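Local coordinates for hypothetical protein (Methanosarcina mazei, PDB 2I1S), which is of unknown function but belongs to the family of plasmid pRiA4b ORF-3-like proteins, at residues A139-E142 against D143-G146; L157-S160 against E161-E164; P178-D182 against P183-S187. One frame throughout, in Å; residues are numbered along the deposited sequence.

Interaction 1: A139-E142 against D143-G146; sequences AVPE and DSGG
The flat peptide carbonyl of Pro141 is met by the hydroxyl of Ser144 from a position tilted 26° out of its plane. Ser144 OG gives Pro141 O a hydrogen bond of 3.1 Å. The same hydroxyl comes up to an apolar corner of the puckered proline ring, Ser144 OG lying 3.9 Å from Pro141 CD. Ser144 OG sits between its own backbone N and carbonyl carbon (chi1 67°), which turns it back across the chain toward Pro141.

The other flat groups are two carboxylates. That of Asp143 lies alongside the Glu142 chain, Asp143 OD2 being 3.7 Å from Glu142 CB. The two acids point their negative oxygens at a similar region, with Glu142 OE1 and Asp143 OD1 4.3 Å apart, a spacing that probably costs some energy. A water bridges Glu142 OE1 and Asp143 N, donating to the first at 2.7 Å and accepting from the second at 2.8 Å. The hydrogen bonds from Tyr105 OH and Glu48 N to Glu142 OE2, and from His51 NE2 to Asp143 OD1, probably lessen the strain between the acids.

The backbone makes a type II beta turn from Pro141 to Ser144, with Asp143 taking up the positive phi of its third position. This turn belongs to the loop joining strand 131-136 to helix 146-157. Ser144 touches Trp111 of strand 111-122 and Tyr150 and Met153 of helix 146-157, and Pro141 also touches Tyr150.

Interaction 2: L157-S160 against E161-E164; sequences LKDS and EHEE
Glu161 and Asp159, followed by Ser160, give up the most surface to this short-range contact in a surface loop, with His162 as their backbone partner. The carboxylate of Asp159 folds forward over the next residues because CG stands opposite the backbone N (chi1 -176°) and beside the carbonyl carbon. Asp159 OD1 thereby receives Glu161 N in a hydrogen bond of 2.9 Å, bent to 141° at the hydrogen; the modelled place of that nitrogen is less sure, and the bond should be read with caution. The same oxygen packs against the start of the next side chain, with Asp159 OD1 3.3 Å from Glu161 CB. From there Glu161 bends at chi2 (-78°), and its carboxylate turns back alongside the peptide of Ser160.

The backbone gives a second grip. His162 N donates to Asp159 O over 2.8 Å and closes the turn, and His162 CB rests 3.1 Å from that same Asp159 O. Within 161-164, Glu163 OE1 stands 3.7 Å above the plane of the His162 ring, over its centre, while Glu164 N approaches in plane at the edge and makes a weak hydrogen bond to His162 ND1. Asp159 OD2 also lies near the ring plane, beyond an edge. Val156 of helix 146-157 touches His162, and Tyr165 of helix 165-172 touches Ser160.

Asp159 to His162 form a type I beta turn, and if the less certain bond to Glu161 N is accepted, Asp159 also forms an Asx turn. The turn lies in the loop connecting helices 146-157 and 165-172 and leads to Glu164 at the N-cap of the second.

Interaction 3: P178-D182 against P183-S187; sequences PEYFD and PKDVS
A polar turn, flanked by a small apolar patch, makes up this local surface contact in the C-terminal segment that follows helix 165-172. Asp182 is its pivot. Lys184 N donates to Asp182 OD1 at 3.1 Å, coming from above the carboxylate plane by 43°, and Asp185 N donates to Asp182 O at 3.0 Å. With Pro183 between donor and acceptor residues, the first bond defines an Asx-Pro turn, and residues 183-185 have helical backbone angles but lack the regular helix bonds. Lys184 curls at chi3 and chi4 to bring its ammonium back to the same carboxylate, making a salt bridge whose hydrogen bond, Lys184 NZ to Asp182 OD1, is weak at 3.3 Å.

Tyr180 and Asp185 reach toward one another from opposite directions. Tyr180 OH donates to the syn lone pair of Asp185 OD2 over 2.7 Å, with ring and carboxylate planes turned 45° apart. A water gives a second bond to this oxygen, 2.9 Å from Asp185 OD2, and weakly accepts from Asp182 N.

Phe181 supplies the apolar part: with CG opposite the backbone N (chi1 175°), its ring meets Pro183 and Val186. Pro183 N stands over one face, toward the rim, while Val186 CG2 meets the edge 3.8 Å from Phe181 CE1. Arg24 makes a cation-pi contact with this ring, and Cys132 of strand 131-136 touches both Phe181 and Pro183. Replacing Asp182 by an alanine removes the carboxylate, which would probably leave Lys184 N and the Lys184 ammonium without this acceptor, although the backbone bond from Asp185 N could remain.

Asp182 OD2 and Asp185 OD1 lie 4.4 Å apart, so the ammonium of Lys184, on one acid, and the tyrosine hydroxyl, on the other, are likely to offset a concentration of negative charge.

Overall arrangement
All three contacts are local turns in which a side-chain group hydrogen-bonds to the backbone, that bond being less certain in interaction 2, but they sit in different surroundings. Interaction 1 is partly buried, precedes helix 146-157, and has its acids held by distant residues of the chain. Interaction 2, 19 Å away between centres, follows the same helix at its far end and is a surface contact, relying on backbone and neighbouring groups. Interaction 3 is also a surface contact, yet its Phe181 and Pro183 touch strand 131-136, from which the loop of interaction 1 departs, and its Pro178 touches helix 146-157, which interactions 1 and 2 flank. It alone contains a salt bridge between its own segments.

Interaction 1: A139-E142 against D143-G146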
# COMPACT_ATOMS: atom_id res chain seq x y z
N ALA A 139 -8.46 2.89 -4.75
CA ALA A 139 -7.10 2.56 -5.13
C ALA A 139 -6.86 2.72 -6.65
O ALA A 139 -7.78 2.58 -7.47
CB ALA A 139 -6.79 1.16 -4.68
N VAL A 140 -5.63 3.05 -7.03
CA VAL A 140 -5.33 3.19 -8.46
C VAL A 140 -5.45 1.79 -9.09
O VAL A 140 -4.96 0.81 -8.51
CB VAL A 140 -3.91 3.80 -8.71
CG1 VAL A 140 -3.82 5.24 -8.13
CG2 VAL A 140 -2.78 2.90 -8.13
N PRO A 141 -6.13 1.68 -10.25
CA PRO A 141 -6.20 0.36 -10.88
C PRO A 141 -4.82 -0.08 -11.36
O PRO A 141 -3.94 0.77 -11.60
CB PRO A 141 -7.14 0.57 -12.05
CG PRO A 141 -8.00 1.86 -11.61
CD PRO A 141 -6.93 2.69 -11.00
N GLU A 142 -4.65 -1.40 -11.48
CA GLU A 142 -3.45 -1.93 -12.05
C GLU A 142 -3.25 -1.34 -13.46
O GLU A 142 -4.22 -1.18 -14.19
CB GLU A 142 -3.50 -3.48 -12.07
CG GLU A 142 -3.40 -4.15 -10.68
CD GLU A 142 -1.96 -4.52 -10.29
OE1 GLU A 142 -1.03 -3.98 -10.92
OE2 GLU A 142 -1.75 -5.37 -9.37
N ASP A 143 -1.99 -1.00 -13.80
CA ASP A 143 -1.54 -0.75 -15.17
C ASP A 143 -2.05 0.61 -15.73
O ASP A 143 -1.96 0.88 -16.95
CB ASP A 143 -1.95 -1.93 -16.06
CG ASP A 143 -1.49 -3.27 -15.49
OD1 ASP A 143 -0.31 -3.40 -15.08
OD2 ASP A 143 -2.30 -4.21 -15.47
N SER A 144 -2.55 1.45 -14.82
CA SER A 144 -3.24 2.68 -15.21
C SER A 144 -2.32 3.86 -15.58
O SER A 144 -2.79 4.99 -15.74
CB SER A 144 -4.27 3.11 -14.15
OG SER A 144 -3.64 3.50 -12.95
N GLY A 145 -1.02 3.60 -15.68
CA GLY A 145 -0.05 4.58 -16.18
C GLY A 145 0.68 5.42 -15.13
O GLY A 145 1.32 6.40 -15.49
N GLY A 146 0.62 5.03 -13.85
CA GLY A 146 1.36 5.71 -12.81
C GLY A 146 0.52 6.89 -12.33
O GLY A 146 -0.64 7.02 -12.71
O HOH W 1 -0.05 -1.61 -11.90

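Interaction 2: L157-S160 against E161-E164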
# COMPACT_ATOMS: atom_id res chain seq x y z
N LEU A 157 -12.52 12.24 -17.00
CA LEU A 157 -13.83 11.84 -16.45
C LEU A 157 -14.76 13.02 -16.14
O LEU A 157 -15.99 12.90 -16.21
CB LEU A 157 -13.66 10.88 -15.25
CG LEU A 157 -13.46 9.40 -15.60
CD1 LEU A 157 -13.43 8.49 -14.36
CD2 LEU A 157 -14.51 8.89 -16.63
N LYS A 158 -14.15 14.17 -15.85
CA LYS A 158 -14.84 15.41 -15.48
C LYS A 158 -15.52 16.09 -16.67
O LYS A 158 -16.15 17.13 -16.50
CB LYS A 158 -13.84 16.38 -14.85
CG LYS A 158 -13.05 15.79 -13.72
CD LYS A 158 -12.22 16.83 -13.00
CE LYS A 158 -11.34 16.15 -11.94
NZ LYS A 158 -10.46 17.11 -11.22
N ASP A 159 -15.37 15.50 -17.86
CA ASP A 159 -15.81 16.11 -19.10
C ASP A 159 -16.32 15.05 -20.08
O ASP A 159 -15.58 14.57 -20.92
CB ASP A 159 -14.66 16.90 -19.73
CG ASP A 159 -15.06 17.66 -21.00
OD1 ASP A 159 -16.18 17.44 -21.52
OD2 ASP A 159 -14.24 18.47 -21.48
N SER A 160 -17.61 14.71 -19.96
CA SER A 160 -18.26 13.73 -20.82
C SER A 160 -18.25 14.10 -22.31
O SER A 160 -18.71 13.33 -23.16
CB SER A 160 -19.68 13.42 -20.31
OG SER A 160 -20.41 14.61 -20.10
N GLU A 161 -17.71 15.28 -22.61
CA GLU A 161 -17.56 15.73 -24.00
C GLU A 161 -16.11 15.64 -24.46
O GLU A 161 -15.81 15.89 -25.63
CB GLU A 161 -18.10 17.16 -24.20
CG GLU A 161 -19.61 17.33 -23.99
CD GLU A 161 -20.45 16.85 -25.17
OE1 GLU A 161 -20.48 15.62 -25.45
OE2 GLU A 161 -21.11 17.70 -25.80
N HIS A 162 -15.20 15.30 -23.55
CA HIS A 162 -13.83 15.00 -23.92
C HIS A 162 -13.77 13.97 -25.07
O HIS A 162 -14.62 13.05 -25.15
CB HIS A 162 -13.06 14.46 -22.72
CG HIS A 162 -11.60 14.76 -22.75
ND1 HIS A 162 -10.69 13.96 -23.42
CD2 HIS A 162 -10.88 15.76 -22.19
CE1 HIS A 162 -9.48 14.47 -23.28
NE2 HIS A 162 -9.56 15.56 -22.54
N GLU A 163 -12.79 14.15 -25.95
CA GLU A 163 -12.61 13.31 -27.14
C GLU A 163 -12.34 11.87 -26.73
O GLU A 163 -12.69 10.93 -27.45
CB GLU A 163 -11.45 13.83 -28.00
CG GLU A 163 -11.24 15.36 -27.99
CD GLU A 163 -10.45 15.87 -26.77
OE1 GLU A 163 -10.97 16.74 -26.03
OE2 GLU A 163 -9.31 15.41 -26.56
N GLU A 164 -11.71 11.68 -25.58
CA GLU A 164 -11.41 10.34 -25.13
C GLU A 164 -12.17 9.95 -23.86
O GLU A 164 -11.80 9.00 -23.16
CB GLU A 164 -9.90 10.14 -25.02
CG GLU A 164 -9.21 11.04 -24.05
CD GLU A 164 -7.71 11.07 -24.27
OE1 GLU A 164 -6.95 10.88 -23.27
OE2 GLU A 164 -7.28 11.26 -25.43

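Interaction 3: P178-D182 against P183-S187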
# COMPACT_ATOMS: atom_id res chain seq x y z
N PRO A 178 -14.05 7.00 -8.50
CA PRO A 178 -12.77 7.36 -7.86
C PRO A 178 -12.82 7.60 -6.34
O PRO A 178 -11.78 7.45 -5.69
CB PRO A 178 -12.32 8.64 -8.61
CG PRO A 178 -13.52 9.10 -9.38
CD PRO A 178 -14.35 7.88 -9.65
N GLU A 179 -14.01 7.89 -5.80
CA GLU A 179 -14.17 8.18 -4.36
C GLU A 179 -14.73 7.04 -3.53
O GLU A 179 -14.95 7.20 -2.31
CB GLU A 179 -15.06 9.44 -4.11
CG GLU A 179 -14.69 10.67 -4.93
CD GLU A 179 -13.19 10.92 -4.94
OE1 GLU A 179 -12.53 10.76 -3.87
OE2 GLU A 179 -12.67 11.27 -6.02
N TYR A 180 -14.97 5.90 -4.15
CA TYR A 180 -15.55 4.77 -3.43
C TYR A 180 -14.50 3.94 -2.72
O TYR A 180 -13.58 3.40 -3.35
CB TYR A 180 -16.37 3.87 -4.34
CG TYR A 180 -16.85 2.66 -3.58
CD1 TYR A 180 -17.84 2.79 -2.60
CD2 TYR A 180 -16.26 1.40 -3.79
CE1 TYR A 180 -18.27 1.69 -1.87
CE2 TYR A 180 -16.69 0.28 -3.04
CZ TYR A 180 -17.68 0.45 -2.08
OH TYR A 180 -18.12 -0.63 -1.35
N PHE A 181 -14.64 3.82 -1.40
CA PHE A 181 -13.89 2.83 -0.65
C PHE A 181 -14.73 2.42 0.56
O PHE A 181 -15.42 3.25 1.12
CB PHE A 181 -12.54 3.37 -0.14
CG PHE A 181 -11.80 2.38 0.76
CD1 PHE A 181 -11.36 1.15 0.26
CD2 PHE A 181 -11.58 2.66 2.08
CE1 PHE A 181 -10.71 0.22 1.08
CE2 PHE A 181 -10.91 1.74 2.89
CZ PHE A 181 -10.47 0.53 2.39
N ASP A 182 -14.65 1.15 0.95
CA ASP A 182 -15.33 0.65 2.12
C ASP A 182 -14.33 -0.31 2.78
O ASP A 182 -13.92 -1.28 2.15
CB ASP A 182 -16.62 -0.08 1.68
CG ASP A 182 -17.47 -0.58 2.85
OD1 ASP A 182 -16.93 -0.76 3.96
OD2 ASP A 182 -18.68 -0.82 2.65
N PRO A 183 -13.91 -0.03 4.02
CA PRO A 183 -12.90 -0.91 4.62
C PRO A 183 -13.30 -2.39 4.76
O PRO A 183 -12.43 -3.23 4.86
CB PRO A 183 -12.58 -0.27 5.98
CG PRO A 183 -13.58 0.79 6.20
CD PRO A 183 -14.28 1.10 4.90
N LYS A 184 -14.61 -2.67 4.74
CA LYS A 184 -15.15 -4.01 4.83
C LYS A 184 -15.10 -4.80 3.51
O LYS A 184 -15.47 -5.99 3.48
CB LYS A 184 -16.61 -3.97 5.35
CG LYS A 184 -16.77 -3.51 6.78
CD LYS A 184 -18.15 -3.88 7.33
CE LYS A 184 -19.13 -2.71 7.43
NZ LYS A 184 -19.14 -1.86 6.20
N ASP A 185 -14.71 -4.13 2.41
CA ASP A 185 -14.46 -4.81 1.14
C ASP A 185 -13.08 -5.49 1.08
O ASP A 185 -12.85 -6.37 0.26
CB ASP A 185 -14.52 -3.81 -0.03
CG ASP A 185 -15.92 -3.31 -0.32
OD1 ASP A 185 -16.90 -3.96 0.13
OD2 ASP A 185 -16.02 -2.25 -1.02
N VAL A 186 -12.16 -5.04 1.93
CA VAL A 186 -10.81 -5.57 1.95
C VAL A 186 -10.76 -6.99 2.50
O VAL A 186 -11.33 -7.28 3.56
CB VAL A 186 -9.85 -4.68 2.73
CG1 VAL A 186 -8.45 -5.31 2.78
CG2 VAL A 186 -9.80 -3.29 2.09
N SER A 187 -10.06 -7.86 1.79
CA SER A 187 -9.93 -9.24 2.20
C SER A 187 -8.45 -9.64 2.32
O SER A 187 -7.70 -9.62 1.32
CB SER A 187 -10.64 -10.10 1.19
OG SER A 187 -11.19 -11.17 1.88
O HOH W 2 -13.49 -0.84 -1.45